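Local coordinates for HIT domain-containing protein (Sulfolobus tokodaii, PDB 2EO4), which binds zinc and belongs to the histidine triad family of nucleotide-binding hydrolases, and may act as an adenylylsulfatase, at residues E12-Y17 with L127-I132; E20-I25 with V38-H43; E45-A50 with F93-H98; V62-L67 with E134-L139. One frame throughout, in Å; residues are numbered along the deposited sequence.

In the fold
Contacts 1, 2 and 4 are largely buried, whereas contact 3 lies only partly inside, near the metal and the phosphate. Contact 2 is the backbone-bonded hairpin of the antiparallel sheet, and contact 1 joins the neighbouring strand 15-18 to helix 122-143 through one glutamine amide and a small apolar patch. The same helix returns in contact 4, where it meets helix 52-72 mainly through aliphatic side chains; Y17 of contact 1 reaches over to L64 and V65 there. Contacts 2 and 3 share the zinc ion, bound by H43 and H94, and are tied by the P40 O to H94 NE2 hydrogen bond. Contacts 3 and 4 both touch the second subunit.

Contact 1 (E12-Y17 with L127-I132); sequences EGYFVY and LLQKII
Q129 reaches from helix 122-143 to the backbone of the edge strand at F15, and its side chain can be followed outward along the contact. At its root, CA lies 3.9 Å from V16 CG1, with CB slightly farther from the same methyl. CG stands anti to the backbone N (chi1 174°), which carries the chain off the helix towards the strand, and comes to 3.3 Å from F15 O. CD then passes between that carbonyl and the Y14 ring. At the tip the two amide atoms part: OE1 sits at the ring edge, 3.8 Å from Y14 CD2, while NE2 donates to F15 O over 3.0 Å with an N-H...O angle of 155°. The acceptor lies close to the amide plane, which is turned 60° from the Y14 ring. NE2 also has a weak bond to a water that accepts from F15 N. One helical turn on, I132 brings CG2 to 3.7 Å from V16 CB, an apolar touch beside the polar one. V16 and Y17 both face A24 on strand 22-26 in a classic beta bulge, where the chain turns a corner. The chemistry is thus mixed: the backbone carbonyl at F15 is satisfied by a helix side chain, and the V16-I132 contact adds apolar packing to this sheet-to-helix junction.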
# COMPACT_ATOMS: atom_id res chain seq x y z
N GLU A 12 16.15 -19.84 -1.08
CA GLU A 12 15.94 -19.65 0.34
C GLU A 12 15.12 -18.41 0.69
O GLU A 12 15.31 -17.33 0.11
CB GLU A 12 17.29 -19.59 1.06
CG GLU A 12 17.19 -19.38 2.56
CD GLU A 12 18.54 -19.45 3.25
OE1 GLU A 12 19.19 -20.51 3.16
OE2 GLU A 12 18.95 -18.45 3.86
N GLY A 13 14.22 -18.58 1.65
CA GLY A 13 13.37 -17.50 2.11
C GLY A 13 12.73 -17.92 3.42
O GLY A 13 12.40 -19.10 3.59
N TYR A 14 12.58 -16.99 4.36
CA TYR A 14 11.97 -17.30 5.64
C TYR A 14 10.50 -16.90 5.70
O TYR A 14 10.18 -15.71 5.79
CB TYR A 14 12.72 -16.61 6.78
CG TYR A 14 14.08 -17.23 7.07
CD1 TYR A 14 15.15 -17.03 6.21
CD2 TYR A 14 14.27 -18.03 8.20
CE1 TYR A 14 16.39 -17.62 6.46
CE2 TYR A 14 15.50 -18.62 8.46
CZ TYR A 14 16.56 -18.41 7.58
OH TYR A 14 17.78 -19.00 7.83
N PHE A 15 9.61 -17.89 5.65
CA PHE A 15 8.17 -17.63 5.70
C PHE A 15 7.68 -17.31 7.10
O PHE A 15 8.08 -17.97 8.07
CB PHE A 15 7.38 -18.86 5.21
CG PHE A 15 7.50 -19.13 3.75
CD1 PHE A 15 8.70 -19.60 3.21
CD2 PHE A 15 6.41 -18.94 2.90
CE1 PHE A 15 8.81 -19.87 1.85
CE2 PHE A 15 6.51 -19.22 1.54
CZ PHE A 15 7.71 -19.68 1.01
N VAL A 16 6.82 -16.30 7.22
CA VAL A 16 6.24 -15.95 8.52
C VAL A 16 4.73 -16.16 8.42
O VAL A 16 4.02 -16.14 9.43
CB VAL A 16 6.55 -14.49 8.95
CG1 VAL A 16 8.06 -14.32 9.14
CG2 VAL A 16 6.01 -13.51 7.92
N TYR A 17 4.25 -16.37 7.20
CA TYR A 17 2.84 -16.62 6.94
C TYR A 17 2.67 -17.33 5.61
O TYR A 17 3.37 -17.04 4.64
CB TYR A 17 2.02 -15.33 6.90
CG TYR A 17 0.56 -15.57 6.55
CD1 TYR A 17 -0.36 -15.91 7.54
CD2 TYR A 17 0.12 -15.53 5.22
CE1 TYR A 17 -1.69 -16.20 7.22
CE2 TYR A 17 -1.21 -15.82 4.89
CZ TYR A 17 -2.10 -16.15 5.90
OH TYR A 17 -3.41 -16.44 5.58
N LEU A 127 15.23 -15.91 14.41
CA LEU A 127 14.51 -15.31 15.53
C LEU A 127 13.27 -14.53 15.09
O LEU A 127 12.19 -14.71 15.65
CB LEU A 127 15.43 -14.38 16.31
CG LEU A 127 14.77 -13.66 17.50
CD1 LEU A 127 14.21 -14.69 18.47
CD2 LEU A 127 15.79 -12.77 18.19
N LEU A 128 13.43 -13.66 14.09
CA LEU A 128 12.30 -12.87 13.61
C LEU A 128 11.17 -13.75 13.11
O LEU A 128 10.00 -13.48 13.38
CB LEU A 128 12.75 -11.92 12.50
CG LEU A 128 13.17 -10.52 12.96
CD1 LEU A 128 11.96 -9.81 13.57
CD2 LEU A 128 14.30 -10.62 13.97
N GLN A 129 11.51 -14.80 12.38
CA GLN A 129 10.51 -15.72 11.85
C GLN A 129 9.72 -16.35 13.00
O GLN A 129 8.49 -16.37 12.98
CB GLN A 129 11.19 -16.83 11.04
CG GLN A 129 10.23 -17.91 10.57
CD GLN A 129 10.95 -19.08 9.93
OE1 GLN A 129 11.82 -19.70 10.55
NE2 GLN A 129 10.59 -19.40 8.69
N LYS A 130 10.44 -16.85 13.99
CA LYS A 130 9.80 -17.50 15.13
C LYS A 130 8.90 -16.57 15.96
O LYS A 130 7.78 -16.95 16.30
CB LYS A 130 10.88 -18.15 16.01
CG LYS A 130 11.66 -19.25 15.29
CD LYS A 130 12.88 -19.72 16.07
CE LYS A 130 13.73 -20.68 15.25
NZ LYS A 130 13.01 -21.93 14.89
N ILE A 131 9.37 -15.37 16.27
CA ILE A 131 8.55 -14.46 17.06
C ILE A 131 7.34 -13.93 16.28
O ILE A 131 6.26 -13.77 16.84
CB ILE A 131 9.36 -13.26 17.59
CG1 ILE A 131 9.95 -12.47 16.43
CG2 ILE A 131 10.45 -13.74 18.53
CD1 ILE A 131 10.62 -11.19 16.86
N ILE A 132 7.53 -13.67 14.99
CA ILE A 132 6.42 -13.18 14.18
C ILE A 132 5.36 -14.27 14.03
O ILE A 132 4.16 -14.01 14.13
CB ILE A 132 6.89 -12.71 12.78
CG1 ILE A 132 7.78 -11.47 12.94
CG2 ILE A 132 5.68 -12.39 11.90
CD1 ILE A 132 8.47 -11.02 11.64
O HOH W 1 10.56 -20.68 5.94

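Contact 2 (E20-I25 with V38-H43); sequences EKFAAI and VIPKKH. With ZN (zinc ion), chain B.
F22 and P40 meet on one face of the sheet, the phenyl ring crossing the proline obliquely with CE2 3.8 Å from P40 CB. The ring's CD2 comes closer still to the backbone, 3.5 Å from P40 CA. On this face A24 and V38 also pair, beneath helix 52-72, whose L58 touches both F22 and V38. The other face carries A23 and I39; here I39 and I25 approach at a slant, their CD1 methyls 4.0 Å apart, and F3 and I7 of helix 2-7 pack against I39. These strands, 22-26 and 36-40, form an antiparallel beta hairpin within the HIT domain. A23 and I39 are its hydrogen-bonded pair: I39 N donates to A23 O over 2.8 Å, and A23 N returns a bond to I39 O. Beyond the last strand pair, K41 N gives K21 O a nearly straight bond of 2.7 Å. K41's side chain, extended beyond CG, runs across residues 20-22, CD against E20 O and CE 3.6 Å from F22 O, and delivers NZ to a salt bridge with E18 and a hydrogen bond with D19 O. A methionine in its place would probably leave the E18 carboxylate without its countercharge and D19 O without this donor. Two residues on, H43 leaves the hairpin and turns ND1 onto the zinc ion at 2.0 Å, with C1, C4 and H94 as the other ligands.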
# COMPACT_ATOMS: atom_id res chain seq x y z
N GLU A 20 -2.94 -21.30 1.11
CA GLU A 20 -2.98 -21.83 -0.24
C GLU A 20 -2.67 -20.84 -1.37
O GLU A 20 -2.15 -21.24 -2.41
CB GLU A 20 -4.33 -22.48 -0.50
CG GLU A 20 -4.57 -23.74 0.32
CD GLU A 20 -3.49 -24.78 0.11
OE1 GLU A 20 -3.31 -25.23 -1.05
OE2 GLU A 20 -2.81 -25.15 1.09
N LYS A 21 -2.97 -19.56 -1.16
CA LYS A 21 -2.75 -18.58 -2.21
C LYS A 21 -1.83 -17.40 -1.89
O LYS A 21 -1.49 -16.63 -2.79
CB LYS A 21 -4.09 -18.03 -2.70
CG LYS A 21 -5.00 -19.08 -3.32
CD LYS A 21 -6.22 -18.44 -3.96
CE LYS A 21 -7.11 -19.48 -4.63
NZ LYS A 21 -8.25 -18.85 -5.37
N PHE A 22 -1.44 -17.25 -0.63
CA PHE A 22 -0.58 -16.14 -0.24
C PHE A 22 0.53 -16.55 0.71
O PHE A 22 0.51 -17.65 1.28
CB PHE A 22 -1.41 -15.04 0.43
CG PHE A 22 -2.44 -14.43 -0.48
CD1 PHE A 22 -3.65 -15.08 -0.71
CD2 PHE A 22 -2.19 -13.23 -1.13
CE1 PHE A 22 -4.59 -14.54 -1.59
CE2 PHE A 22 -3.12 -12.68 -2.01
CZ PHE A 22 -4.32 -13.34 -2.24
N ALA A 23 1.50 -15.66 0.87
CA ALA A 23 2.62 -15.90 1.77
C ALA A 23 3.25 -14.57 2.17
O ALA A 23 3.07 -13.56 1.49
CB ALA A 23 3.66 -16.79 1.09
N ALA A 24 3.95 -14.59 3.29
CA ALA A 24 4.65 -13.41 3.78
C ALA A 24 6.05 -13.94 4.07
O ALA A 24 6.21 -14.95 4.75
CB ALA A 24 4.00 -12.88 5.05
N ILE A 25 7.06 -13.25 3.55
CA ILE A 25 8.44 -13.68 3.71
C ILE A 25 9.31 -12.54 4.22
O ILE A 25 9.12 -11.39 3.82
CB ILE A 25 8.99 -14.15 2.35
CG1 ILE A 25 8.13 -15.31 1.83
CG2 ILE A 25 10.45 -14.56 2.47
CD1 ILE A 25 8.13 -15.45 0.32
N VAL A 38 4.64 -9.29 1.63
CA VAL A 38 3.44 -10.11 1.54
C VAL A 38 3.18 -10.28 0.05
O VAL A 38 3.13 -9.30 -0.69
CB VAL A 38 2.23 -9.43 2.20
CG1 VAL A 38 1.01 -10.35 2.10
CG2 VAL A 38 2.54 -9.12 3.65
N ILE A 39 3.02 -11.52 -0.38
CA ILE A 39 2.81 -11.78 -1.79
C ILE A 39 1.75 -12.80 -2.14
O ILE A 39 1.47 -13.72 -1.36
CB ILE A 39 4.11 -12.31 -2.44
CG1 ILE A 39 4.44 -13.69 -1.87
CG2 ILE A 39 5.27 -11.37 -2.17
CD1 ILE A 39 5.57 -14.41 -2.57
N PRO A 40 1.13 -12.64 -3.32
CA PRO A 40 0.13 -13.60 -3.76
C PRO A 40 1.06 -14.67 -4.33
O PRO A 40 2.14 -14.33 -4.84
CB PRO A 40 -0.60 -12.87 -4.89
CG PRO A 40 -0.37 -11.41 -4.58
CD PRO A 40 1.07 -11.41 -4.12
N LYS A 41 0.70 -15.95 -4.23
CA LYS A 41 1.58 -16.98 -4.78
C LYS A 41 1.57 -16.93 -6.31
O LYS A 41 2.59 -17.17 -6.95
CB LYS A 41 1.16 -18.36 -4.28
CG LYS A 41 1.50 -18.58 -2.82
CD LYS A 41 1.20 -19.99 -2.36
CE LYS A 41 1.67 -20.21 -0.94
NZ LYS A 41 1.50 -21.64 -0.51
N LYS A 42 0.41 -16.60 -6.88
CA LYS A 42 0.31 -16.49 -8.33
C LYS A 42 1.11 -15.27 -8.77
O LYS A 42 1.09 -14.23 -8.12
CB LYS A 42 -1.15 -16.33 -8.76
CG LYS A 42 -1.32 -16.17 -10.26
CD LYS A 42 -2.78 -16.17 -10.67
CE LYS A 42 -2.93 -16.03 -12.18
NZ LYS A 42 -4.36 -16.08 -12.60
N HIS A 43 1.81 -15.41 -9.89
CA HIS A 43 2.65 -14.34 -10.42
C HIS A 43 1.92 -13.24 -11.19
O HIS A 43 1.25 -13.51 -12.19
CB HIS A 43 3.74 -14.95 -11.32
CG HIS A 43 4.75 -13.95 -11.80
ND1 HIS A 43 5.95 -13.75 -11.17
CD2 HIS A 43 4.72 -13.10 -12.85
CE1 HIS A 43 6.63 -12.81 -11.81
NE2 HIS A 43 5.90 -12.40 -12.84
ZN ZN B . 6.79 -14.59 -9.57
O HOH W 2 -2.23 -16.44 -5.46

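Contact 3 (E45-A50 with F93-H98); sequences ENYLEA and FHLHVH. With ZN (zinc ion), chain B; PO4 (phosphate ion), chain C.
L95 fills the close-packed side of this contact, its two methyls spread over the loop at 45-50. CD1 lies against the backbone at Y47, 3.6 Å from Y47 N, and CD2 rests 3.7 Å from A50 CB. The leucine's CG is anti to its own N (chi1 171°), which directs both branches at the loop; L55 of helix 52-72 packs on the same cluster. Y47 continues past it to the second subunit, where its OH is hydrogen-bonded to A59 O. The E45-F93 side is looser and more exposed. The E45 carboxylate runs nearly parallel to the F93 ring plane, yet its OE1 comes nearest F93 CB, at 3.5 Å, while OE2 is held by H43 NE2. Residues 94-98 form the His-x-His-x-His motif of the HIT fold, in which H96 is predicted to carry the AMP intermediate. H94 ND1 binds the zinc ion at 2.1 Å. H96 uses both ring nitrogens: ND1 donates to H94 O over 2.7 Å, and NE2 meets phosphate O1 at the ring edge at 2.6 Å. H98 NE2 grips the same phosphate through O2 at 3.0 Å, and V91 N, I92 N and N83 add further donors. A phenylalanine in place of H96 would probably leave H94 O without this donor and phosphate O1 without its short bond, besides losing the predicted nucleophile.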
# COMPACT_ATOMS: atom_id res chain seq x y z
N GLU A 45 2.82 -9.16 -12.49
CA GLU A 45 3.92 -8.20 -12.62
C GLU A 45 3.91 -7.10 -11.57
O GLU A 45 4.96 -6.70 -11.06
CB GLU A 45 3.89 -7.56 -14.01
CG GLU A 45 4.27 -8.50 -15.14
CD GLU A 45 5.71 -8.96 -15.05
OE1 GLU A 45 6.61 -8.10 -15.11
OE2 GLU A 45 5.95 -10.18 -14.91
N ASN A 46 2.72 -6.62 -11.25
CA ASN A 46 2.56 -5.55 -10.27
C ASN A 46 1.11 -5.49 -9.79
O ASN A 46 0.28 -6.32 -10.18
CB ASN A 46 2.96 -4.21 -10.89
CG ASN A 46 2.16 -3.88 -12.14
OD1 ASN A 46 0.93 -3.80 -12.09
ND2 ASN A 46 2.85 -3.70 -13.26
N TYR A 47 0.81 -4.51 -8.94
CA TYR A 47 -0.52 -4.34 -8.37
C TYR A 47 -1.63 -4.18 -9.41
O TYR A 47 -2.73 -4.71 -9.24
CB TYR A 47 -0.49 -3.12 -7.44
CG TYR A 47 -1.71 -2.95 -6.55
CD1 TYR A 47 -2.86 -2.32 -7.02
CD2 TYR A 47 -1.70 -3.40 -5.23
CE1 TYR A 47 -3.97 -2.13 -6.20
CE2 TYR A 47 -2.80 -3.23 -4.40
CZ TYR A 47 -3.93 -2.59 -4.89
OH TYR A 47 -5.02 -2.42 -4.06
N LEU A 48 -1.34 -3.45 -10.48
CA LEU A 48 -2.33 -3.19 -11.52
C LEU A 48 -2.69 -4.39 -12.38
O LEU A 48 -3.74 -4.40 -13.04
CB LEU A 48 -1.83 -2.06 -12.42
CG LEU A 48 -1.40 -0.78 -11.68
CD1 LEU A 48 -0.92 0.25 -12.68
CD2 LEU A 48 -2.56 -0.24 -10.85
N GLU A 49 -1.84 -5.41 -12.38
CA GLU A 49 -2.09 -6.60 -13.19
C GLU A 49 -2.86 -7.70 -12.46
O GLU A 49 -3.28 -8.68 -13.07
CB GLU A 49 -0.77 -7.18 -13.71
CG GLU A 49 -0.00 -6.26 -14.65
CD GLU A 49 -0.78 -5.92 -15.90
OE1 GLU A 49 -1.43 -6.83 -16.46
OE2 GLU A 49 -0.75 -4.75 -16.33
N ALA A 50 -3.04 -7.53 -11.15
CA ALA A 50 -3.75 -8.52 -10.36
C ALA A 50 -5.26 -8.35 -10.44
O ALA A 50 -5.75 -7.23 -10.55
CB ALA A 50 -3.30 -8.43 -8.90
N PHE A 93 9.68 -7.98 -10.09
CA PHE A 93 8.41 -7.91 -10.79
C PHE A 93 7.42 -9.04 -10.55
O PHE A 93 6.99 -9.74 -11.46
CB PHE A 93 8.70 -7.69 -12.28
CG PHE A 93 9.44 -6.41 -12.53
CD1 PHE A 93 8.75 -5.20 -12.60
CD2 PHE A 93 10.83 -6.39 -12.56
CE1 PHE A 93 9.44 -3.99 -12.69
CE2 PHE A 93 11.53 -5.18 -12.65
CZ PHE A 93 10.83 -3.98 -12.71
N HIS A 94 7.09 -9.19 -9.27
CA HIS A 94 6.13 -10.15 -8.75
C HIS A 94 5.49 -9.32 -7.65
O HIS A 94 6.16 -8.95 -6.69
CB HIS A 94 6.83 -11.37 -8.14
CG HIS A 94 5.89 -12.37 -7.53
ND1 HIS A 94 5.77 -13.66 -8.00
CD2 HIS A 94 5.01 -12.26 -6.50
CE1 HIS A 94 4.87 -14.31 -7.29
NE2 HIS A 94 4.39 -13.48 -6.37
N LEU A 95 4.21 -9.01 -7.81
CA LEU A 95 3.48 -8.19 -6.85
C LEU A 95 3.76 -8.53 -5.39
O LEU A 95 3.56 -9.66 -4.96
CB LEU A 95 1.97 -8.31 -7.11
CG LEU A 95 0.99 -7.71 -6.09
CD1 LEU A 95 1.30 -6.24 -5.82
CD2 LEU A 95 -0.42 -7.86 -6.63
N HIS A 96 4.24 -7.54 -4.65
CA HIS A 96 4.50 -7.73 -3.24
C HIS A 96 4.30 -6.42 -2.50
O HIS A 96 4.56 -5.34 -3.03
CB HIS A 96 5.92 -8.25 -2.99
CG HIS A 96 7.01 -7.37 -3.53
ND1 HIS A 96 7.23 -7.20 -4.87
CD2 HIS A 96 7.98 -6.68 -2.89
CE1 HIS A 96 8.29 -6.44 -5.05
NE2 HIS A 96 8.77 -6.11 -3.86
N VAL A 97 3.82 -6.54 -1.27
CA VAL A 97 3.58 -5.39 -0.41
C VAL A 97 4.63 -5.40 0.69
O VAL A 97 4.82 -6.42 1.36
CB VAL A 97 2.18 -5.46 0.24
CG1 VAL A 97 2.01 -4.32 1.23
CG2 VAL A 97 1.11 -5.38 -0.85
N HIS A 98 5.30 -4.27 0.87
CA HIS A 98 6.31 -4.14 1.91
C HIS A 98 5.65 -3.74 3.23
O HIS A 98 4.76 -2.89 3.24
CB HIS A 98 7.31 -3.02 1.57
CG HIS A 98 8.14 -3.29 0.36
ND1 HIS A 98 9.41 -3.82 0.43
CD2 HIS A 98 7.91 -3.04 -0.96
CE1 HIS A 98 9.92 -3.89 -0.78
NE2 HIS A 98 9.04 -3.43 -1.64
ZN ZN B . 6.79 -14.59 -9.57
P PO4 C . 10.50 -3.53 -4.84
O1 PO4 C . 10.77 -4.52 -3.77
O2 PO4 C . 9.24 -2.80 -4.54
O3 PO4 C . 11.63 -2.56 -4.90
O4 PO4 C . 10.36 -4.23 -6.14

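Contact 4 (V62-L67 with E134-L139); sequences VKLVSL and ESIENL
Helix-on-helix packing joins helix 52-72 to the C-terminal helix 122-143, their local axes 9.2 Å apart at closest and inclined at 121°. The contact is apolar, made by aliphatic side chains that also touch backbone atoms. L139 points toward the opposing helix and supplies its closest touches: CD1 comes to 3.6 Å from L67 CB and stands 3.8 Å from L64 O, so one methyl rests on helix 52-72 where these two atoms adjoin. L64 slides past L139 in the opposite direction, bringing CD1 to 4.0 Å from L139 CB; its CG lies anti to the backbone N (chi1 172°), which swings the branch towards the neighbour. One turn earlier on the second helix, I136 spans the adjacent flank, with CG2 4.3 Å from L64 CG and CD1 4.2 Å from V65 CA. Y17 of strand 15-18 lies against L64 and V65, continuing the apolar patch to the sheet. Around the side of helix 52-72 that faces the sheet, S66 OG returns a 2.7 Å bond to V62 O, which also accepts S66 N from the other face of its plane. S135 OG is hydrogen-bonded to D71. L67 also packs on L48 of the second subunit. With no hydrogen bond across it, this is apolar helix-helix packing beside the sheet of the HIT fold.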
# COMPACT_ATOMS: atom_id res chain seq x y z
N VAL A 62 -2.39 -8.74 4.38
CA VAL A 62 -1.51 -7.65 4.79
C VAL A 62 -1.91 -7.16 6.19
O VAL A 62 -1.05 -6.91 7.04
CB VAL A 62 -1.56 -6.49 3.78
CG1 VAL A 62 -0.86 -5.25 4.35
CG2 VAL A 62 -0.86 -6.91 2.50
N LYS A 63 -3.21 -7.04 6.45
CA LYS A 63 -3.64 -6.60 7.77
C LYS A 63 -3.19 -7.58 8.86
O LYS A 63 -2.59 -7.18 9.86
CB LYS A 63 -5.17 -6.46 7.85
CG LYS A 63 -5.65 -6.04 9.25
CD LYS A 63 -7.17 -5.92 9.36
CE LYS A 63 -7.57 -5.61 10.80
NZ LYS A 63 -9.05 -5.40 10.96
N LEU A 64 -3.48 -8.86 8.66
CA LEU A 64 -3.10 -9.88 9.64
C LEU A 64 -1.60 -9.90 9.91
O LEU A 64 -1.17 -9.86 11.07
CB LEU A 64 -3.55 -11.26 9.16
CG LEU A 64 -3.05 -12.45 10.00
CD1 LEU A 64 -3.55 -12.31 11.43
CD2 LEU A 64 -3.53 -13.76 9.38
N VAL A 65 -0.81 -9.98 8.85
CA VAL A 65 0.63 -10.03 9.00
C VAL A 65 1.17 -8.75 9.64
O VAL A 65 2.08 -8.81 10.46
CB VAL A 65 1.31 -10.27 7.63
CG1 VAL A 65 2.83 -10.24 7.79
CG2 VAL A 65 0.87 -11.62 7.08
N SER A 66 0.60 -7.60 9.27
CA SER A 66 1.04 -6.33 9.85
C SER A 66 0.77 -6.33 11.35
O SER A 66 1.63 -5.94 12.14
CB SER A 66 0.31 -5.15 9.19
OG SER A 66 0.71 -4.99 7.84
N LEU A 67 -0.42 -6.77 11.76
CA LEU A 67 -0.73 -6.82 13.18
C LEU A 67 0.26 -7.74 13.88
O LEU A 67 0.76 -7.43 14.97
CB LEU A 67 -2.16 -7.32 13.40
CG LEU A 67 -3.28 -6.32 13.11
CD1 LEU A 67 -4.63 -7.01 13.11
CD2 LEU A 67 -3.23 -5.20 14.15
N GLU A 134 4.74 -16.67 16.08
CA GLU A 134 4.10 -16.77 17.38
C GLU A 134 3.03 -15.69 17.57
O GLU A 134 1.96 -15.96 18.12
CB GLU A 134 5.15 -16.68 18.49
CG GLU A 134 4.58 -16.66 19.91
CD GLU A 134 5.65 -16.78 20.98
OE1 GLU A 134 6.72 -16.15 20.83
OE2 GLU A 134 5.42 -17.50 21.98
N SER A 135 3.31 -14.47 17.11
CA SER A 135 2.35 -13.37 17.25
C SER A 135 1.14 -13.58 16.34
O SER A 135 0.01 -13.29 16.72
CB SER A 135 3.01 -12.03 16.92
OG SER A 135 3.86 -11.60 17.96
N ILE A 136 1.39 -14.06 15.13
CA ILE A 136 0.30 -14.30 14.19
C ILE A 136 -0.60 -15.42 14.69
O ILE A 136 -1.83 -15.32 14.60
CB ILE A 136 0.86 -14.63 12.78
CG1 ILE A 136 1.55 -13.39 12.20
CG2 ILE A 136 -0.27 -15.11 11.87
CD1 ILE A 136 2.12 -13.57 10.79
N GLU A 137 -0.01 -16.48 15.24
CA GLU A 137 -0.81 -17.60 15.75
C GLU A 137 -1.77 -17.09 16.81
O GLU A 137 -2.94 -17.47 16.82
CB GLU A 137 0.10 -18.68 16.33
CG GLU A 137 1.07 -19.24 15.31
CD GLU A 137 2.12 -20.14 15.92
OE1 GLU A 137 2.56 -19.87 17.06
OE2 GLU A 137 2.50 -21.12 15.25
N ASN A 138 -1.28 -16.22 17.69
CA ASN A 138 -2.13 -15.67 18.74
C ASN A 138 -3.27 -14.84 18.16
O ASN A 138 -4.39 -14.87 18.65
CB ASN A 138 -1.30 -14.81 19.69
CG ASN A 138 -2.13 -14.18 20.79
OD1 ASN A 138 -2.78 -14.88 21.58
ND2 ASN A 138 -2.13 -12.85 20.85
N LEU A 139 -2.98 -14.09 17.10
CA LEU A 139 -4.02 -13.28 16.47
C LEU A 139 -5.12 -14.17 15.90
O LEU A 139 -6.29 -13.80 15.89
CB LEU A 139 -3.42 -12.40 15.38
CG LEU A 139 -2.63 -11.20 15.91
CD1 LEU A 139 -1.80 -10.59 14.78
CD2 LEU A 139 -3.59 -10.18 16.49